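Local structure of putative solute-binding component of ABC transporter (Clostridium phytofermentans, 4YS6) at residues A[37-49]-A[85-99]. The protein probably binds carbohydrate as the solute-capturing component of an ABC transporter, and holds beta-D-glucopyranose. Residues are numbered along the deposited sequence; the frame is centred on the assembly and turned at random.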
loop_
_atom_site.group_PDB
_atom_site.type_symbol
_atom_site.label_atom_id
_atom_site.label_comp_id
_atom_site.label_asym_id
_atom_site.label_seq_id
_atom_site.Cartn_x
_atom_site.Cartn_y
_atom_site.Cartn_z
ATOM N N LYS A 37 29.991 3.483 -5.411
ATOM C CA LYS A 37 29.002 3.613 -4.342
ATOM C C LYS A 37 27.684 4.189 -4.866
ATOM O O LYS A 37 26.976 4.874 -4.141
ATOM C CB LYS A 37 29.551 4.489 -3.206
ATOM C CG LYS A 37 30.560 3.780 -2.289
ATOM C CD LYS A 37 29.877 2.745 -1.387
ATOM C CE LYS A 37 30.855 2.042 -0.455
ATOM N NZ LYS A 37 31.806 1.163 -1.187
ATOM N N LEU A 38 27.359 3.895 -6.120
ATOM C CA LEU A 38 26.107 4.330 -6.725
ATOM C C LEU A 38 24.991 3.325 -6.488
ATOM O O LEU A 38 25.144 2.133 -6.740
ATOM C CB LEU A 38 26.285 4.547 -8.226
ATOM C CG LEU A 38 25.047 4.983 -9.011
ATOM C CD1 LEU A 38 24.477 6.308 -8.505
ATOM C CD2 LEU A 38 25.405 5.086 -10.493
ATOM N N VAL A 39 23.869 3.830 -6.003
ATOM C CA VAL A 39 22.691 3.020 -5.720
ATOM C C VAL A 39 21.536 3.523 -6.554
ATOM O O VAL A 39 21.265 4.731 -6.583
ATOM C CB VAL A 39 22.328 3.090 -4.230
ATOM C CG1 VAL A 39 21.044 2.316 -3.924
ATOM C CG2 VAL A 39 23.475 2.566 -3.424
ATOM N N GLY A 40 20.845 2.605 -7.234
ATOM C CA GLY A 40 19.696 2.980 -8.025
ATOM C C GLY A 40 18.437 2.796 -7.201
ATOM O O GLY A 40 18.301 1.812 -6.469
ATOM N N VAL A 41 17.518 3.743 -7.324
ATOM C CA VAL A 41 16.266 3.686 -6.593
ATOM C C VAL A 41 15.144 3.926 -7.570
ATOM O O VAL A 41 15.059 5.009 -8.167
ATOM C CB VAL A 41 16.201 4.735 -5.456
ATOM C CG1 VAL A 41 14.896 4.590 -4.657
ATOM C CG2 VAL A 41 17.422 4.607 -4.525
ATOM N N ALA A 42 14.319 2.897 -7.767
ATOM C CA ALA A 42 13.261 2.942 -8.755
ATOM C C ALA A 42 11.895 2.974 -8.068
ATOM O O ALA A 42 11.512 2.014 -7.396
ATOM C CB ALA A 42 13.350 1.746 -9.690
HETATM N N MSE A 43 11.165 4.069 -8.255
HETATM C CA MSE A 43 9.849 4.252 -7.629
HETATM C C MSE A 43 8.752 4.201 -8.701
HETATM O O MSE A 43 9.018 4.500 -9.868
HETATM C CB MSE A 43 9.792 5.592 -6.871
HETATM C CG MSE A 43 10.781 5.713 -5.713
HETATM SE SE MSE A 43 10.100 4.680 -4.223
HETATM C CE MSE A 43 11.683 3.645 -3.792
ATOM N N PRO A 44 7.532 3.796 -8.324
ATOM C CA PRO A 44 6.522 3.550 -9.367
ATOM C C PRO A 44 5.918 4.789 -10.005
ATOM O O PRO A 44 5.800 4.825 -11.228
ATOM C CB PRO A 44 5.428 2.758 -8.630
ATOM C CG PRO A 44 5.628 3.077 -7.177
ATOM C CD PRO A 44 7.102 3.291 -7.013
ATOM N N THR A 45 5.572 5.786 -9.204
ATOM C CA THR A 45 4.903 6.964 -9.708
ATOM C C THR A 45 4.905 8.035 -8.646
ATOM O O THR A 45 4.993 7.722 -7.471
ATOM C CB THR A 45 3.466 6.651 -10.112
ATOM O OG1 THR A 45 2.846 7.825 -10.615
ATOM C CG2 THR A 45 2.667 6.145 -8.908
ATOM N N LYS A 46 4.803 9.294 -9.070
ATOM C CA LYS A 46 4.594 10.422 -8.157
ATOM C C LYS A 46 3.116 10.722 -7.934
ATOM O O LYS A 46 2.775 11.562 -7.098
ATOM C CB LYS A 46 5.271 11.682 -8.711
ATOM C CG LYS A 46 6.773 11.635 -8.658
ATOM C CD LYS A 46 7.359 12.944 -9.177
ATOM C CE LYS A 46 8.879 12.906 -9.150
ATOM N NZ LYS A 46 9.495 14.113 -9.769
ATOM N N ASP A 47 2.240 10.027 -8.656
ATOM C CA ASP A 47 0.803 10.361 -8.660
ATOM C C ASP A 47 0.078 9.656 -7.516
ATOM O O ASP A 47 -1.081 9.938 -7.239
ATOM C CB ASP A 47 0.157 9.989 -9.992
ATOM C CG ASP A 47 0.671 10.841 -11.156
ATOM O OD1 ASP A 47 0.853 12.068 -10.976
ATOM O OD2 ASP A 47 0.900 10.279 -12.248
ATOM N N LEU A 48 0.770 8.729 -6.860
ATOM C CA LEU A 48 0.301 8.104 -5.636
ATOM C C LEU A 48 1.217 8.653 -4.548
ATOM O O LEU A 48 2.438 8.571 -4.660
ATOM C CB LEU A 48 0.368 6.588 -5.741
ATOM C CG LEU A 48 -0.595 5.965 -6.756
ATOM C CD1 LEU A 48 -0.248 4.542 -7.058
ATOM C CD2 LEU A 48 -2.015 6.048 -6.254
ATOM N N GLN A 49 0.651 9.273 -3.522
ATOM C CA GLN A 49 1.428 10.227 -2.756
ATOM C C GLN A 49 2.673 9.661 -2.097
ATOM O O GLN A 49 3.735 10.277 -2.159
ATOM C CB GLN A 49 0.583 10.865 -1.664
ATOM C CG GLN A 49 1.235 12.097 -1.053
ATOM C CD GLN A 49 0.694 12.378 0.340
ATOM O OE1 GLN A 49 -0.456 12.761 0.510
ATOM N NE2 GLN A 49 1.527 12.178 1.332
ATOM N N ILE A 85 15.489 0.937 -14.970
ATOM C CA ILE A 85 16.386 -0.018 -14.320
ATOM C C ILE A 85 17.536 -0.422 -15.254
ATOM O O ILE A 85 18.688 -0.465 -14.824
ATOM C CB ILE A 85 15.590 -1.244 -13.829
ATOM C CG1 ILE A 85 14.615 -0.786 -12.752
ATOM C CG2 ILE A 85 16.509 -2.345 -13.264
ATOM C CD1 ILE A 85 13.494 -1.755 -12.472
ATOM N N GLU A 86 17.242 -0.662 -16.537
ATOM C CA GLU A 86 18.290 -0.911 -17.517
ATOM C C GLU A 86 19.326 0.208 -17.513
ATOM O O GLU A 86 20.526 -0.058 -17.586
ATOM C CB GLU A 86 17.699 -1.067 -18.928
ATOM C CG GLU A 86 17.127 -2.442 -19.176
ATOM C CD GLU A 86 16.428 -2.580 -20.519
ATOM O OE1 GLU A 86 16.166 -1.551 -21.178
ATOM O OE2 GLU A 86 16.137 -3.730 -20.907
ATOM N N ASN A 87 18.855 1.450 -17.446
ATOM C CA ASN A 87 19.739 2.617 -17.489
ATOM C C ASN A 87 20.549 2.732 -16.210
ATOM O O ASN A 87 21.705 3.134 -16.248
ATOM C CB ASN A 87 18.945 3.903 -17.696
ATOM C CG ASN A 87 18.339 4.004 -19.086
ATOM O OD1 ASN A 87 18.683 3.238 -19.988
ATOM N ND2 ASN A 87 17.425 4.953 -19.261
HETATM N N MSE A 88 19.938 2.400 -15.074
HETATM C CA MSE A 88 20.678 2.392 -13.812
HETATM C C MSE A 88 21.847 1.421 -13.887
HETATM O O MSE A 88 22.957 1.728 -13.453
HETATM C CB MSE A 88 19.768 2.022 -12.638
HETATM C CG MSE A 88 18.838 3.108 -12.244
HETATM SE SE MSE A 88 17.422 2.450 -11.057
HETATM C CE MSE A 88 16.316 4.063 -11.130
ATOM N N ILE A 89 21.600 0.246 -14.448
ATOM C CA ILE A 89 22.635 -0.762 -14.548
ATOM C C ILE A 89 23.738 -0.254 -15.479
ATOM O O ILE A 89 24.931 -0.432 -15.210
ATOM C CB ILE A 89 22.063 -2.093 -15.055
ATOM C CG1 ILE A 89 21.060 -2.649 -14.037
ATOM C CG2 ILE A 89 23.186 -3.098 -15.311
ATOM C CD1 ILE A 89 20.297 -3.876 -14.528
ATOM N N SER A 90 23.329 0.383 -16.571
ATOM C CA SER A 90 24.271 0.897 -17.566
ATOM C C SER A 90 25.115 2.027 -16.992
ATOM O O SER A 90 26.271 2.195 -17.346
ATOM C CB SER A 90 23.519 1.388 -18.806
ATOM O OG SER A 90 22.830 0.321 -19.435
ATOM N N ASN A 91 24.530 2.796 -16.091
ATOM C CA ASN A 91 25.235 3.892 -15.438
ATOM C C ASN A 91 26.130 3.421 -14.308
ATOM O O ASN A 91 26.795 4.236 -13.664
ATOM C CB ASN A 91 24.246 4.912 -14.886
ATOM C CG ASN A 91 23.479 5.618 -15.970
ATOM O OD1 ASN A 91 23.932 5.703 -17.114
ATOM N ND2 ASN A 91 22.307 6.140 -15.620
ATOM N N GLY A 92 26.130 2.119 -14.047
ATOM C CA GLY A 92 27.036 1.547 -13.067
ATOM C C GLY A 92 26.500 1.458 -11.644
ATOM O O GLY A 92 27.281 1.389 -10.693
ATOM N N CYS A 93 25.181 1.474 -11.476
ATOM C CA CYS A 93 24.608 1.245 -10.154
ATOM C C CYS A 93 25.092 -0.106 -9.648
ATOM O O CYS A 93 25.138 -1.081 -10.400
ATOM C CB CYS A 93 23.084 1.285 -10.190
ATOM S SG CYS A 93 22.371 2.967 -10.317
ATOM N N LYS A 94 25.472 -0.149 -8.374
ATOM C CA LYS A 94 26.048 -1.342 -7.765
ATOM C C LYS A 94 25.017 -2.153 -6.977
ATOM O O LYS A 94 25.279 -3.283 -6.599
ATOM C CB LYS A 94 27.206 -0.949 -6.837
ATOM C CG LYS A 94 28.354 -0.241 -7.536
ATOM C CD LYS A 94 29.150 -1.210 -8.390
ATOM C CE LYS A 94 30.277 -0.513 -9.136
ATOM N NZ LYS A 94 29.756 0.377 -10.218
ATOM N N LEU A 95 23.849 -1.559 -6.752
ATOM C CA LEU A 95 22.762 -2.144 -5.979
ATOM C C LEU A 95 21.486 -1.445 -6.440
ATOM O O LEU A 95 21.499 -0.227 -6.715
ATOM C CB LEU A 95 22.976 -1.960 -4.464
ATOM C CG LEU A 95 22.004 -2.606 -3.478
ATOM C CD1 LEU A 95 22.718 -2.920 -2.154
ATOM C CD2 LEU A 95 20.761 -1.735 -3.202
ATOM N N LEU A 96 20.393 -2.206 -6.525
ATOM C CA LEU A 96 19.099 -1.657 -6.931
ATOM C C LEU A 96 18.074 -1.796 -5.824
ATOM O O LEU A 96 17.881 -2.884 -5.280
ATOM C CB LEU A 96 18.583 -2.357 -8.177
ATOM C CG LEU A 96 19.501 -2.262 -9.396
ATOM C CD1 LEU A 96 19.091 -3.297 -10.451
ATOM C CD2 LEU A 96 19.437 -0.856 -9.964
ATOM N N VAL A 97 17.429 -0.683 -5.508
ATOM C CA VAL A 97 16.287 -0.659 -4.618
ATOM C C VAL A 97 15.071 -0.393 -5.477
ATOM O O VAL A 97 14.972 0.690 -6.074
ATOM C CB VAL A 97 16.428 0.419 -3.553
ATOM C CG1 VAL A 97 15.178 0.464 -2.689
ATOM C CG2 VAL A 97 17.674 0.164 -2.708
ATOM N N ILE A 98 14.146 -1.360 -5.563
ATOM C CA ILE A 98 13.065 -1.275 -6.541
ATOM C C ILE A 98 11.707 -1.436 -5.928
ATOM O O ILE A 98 11.416 -2.454 -5.310
ATOM C CB ILE A 98 13.216 -2.346 -7.663
ATOM C CG1 ILE A 98 14.528 -2.143 -8.406
ATOM C CG2 ILE A 98 12.041 -2.295 -8.625
ATOM C CD1 ILE A 98 14.869 -3.250 -9.292
ATOM N N ALA A 99 10.872 -0.417 -6.119
ATOM C CA ALA A 99 9.462 -0.473 -5.778
ATOM C C ALA A 99 8.688 -0.683 -7.086
ATOM O O ALA A 99 8.446 0.259 -7.839
ATOM C CB ALA A 99 9.023 0.788 -5.078
#
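The only ring in the contact, the pyrrolidine of Pro44, sets its CD 3.4 Å from Ala99 O and also touches Ala99 CB; Trp51 of helix 50-64 touches the ring too. This pair ends a parallel strand pairing in the Rossmann-like sheet of a periplasmic binding protein, where strand 38-43 runs between 68-73 and 95-98. Alternating N-H and C=O groups join the strands: Gly40 N donates to Leu95 O, Gly40 O accepts from Val97 N (2.8 Å), and Ala42 repeats this with Val97 O and Ala99 N. Val39, Val41, Leu95 and Val97 line one face, where Val39 and Val41 meet Leu62 of helix 50-64. Over the other face helix segment 85-90 runs antiparallel to strand 38-43 (176°). From it the selenomethionine Met88, extended beyond CG, lays SE over Gly40 CA (3.8 Å) and brings CE against Ala42 CB. Cys93 SG also packs 3.5 Å from Gly40 CA. Gly92, with positive phi, ends the helix in a Schellman motif; Leu38 sets CD2 on Asn91 O. Beyond Pro44, Leu48 touches the bound glucose. At the far end Lys94 N gives Leu38 O a nearly straight hydrogen bond (178°), while Lys94 NZ curls back to hydrogen-bond Gly92 O at 2.7 Å.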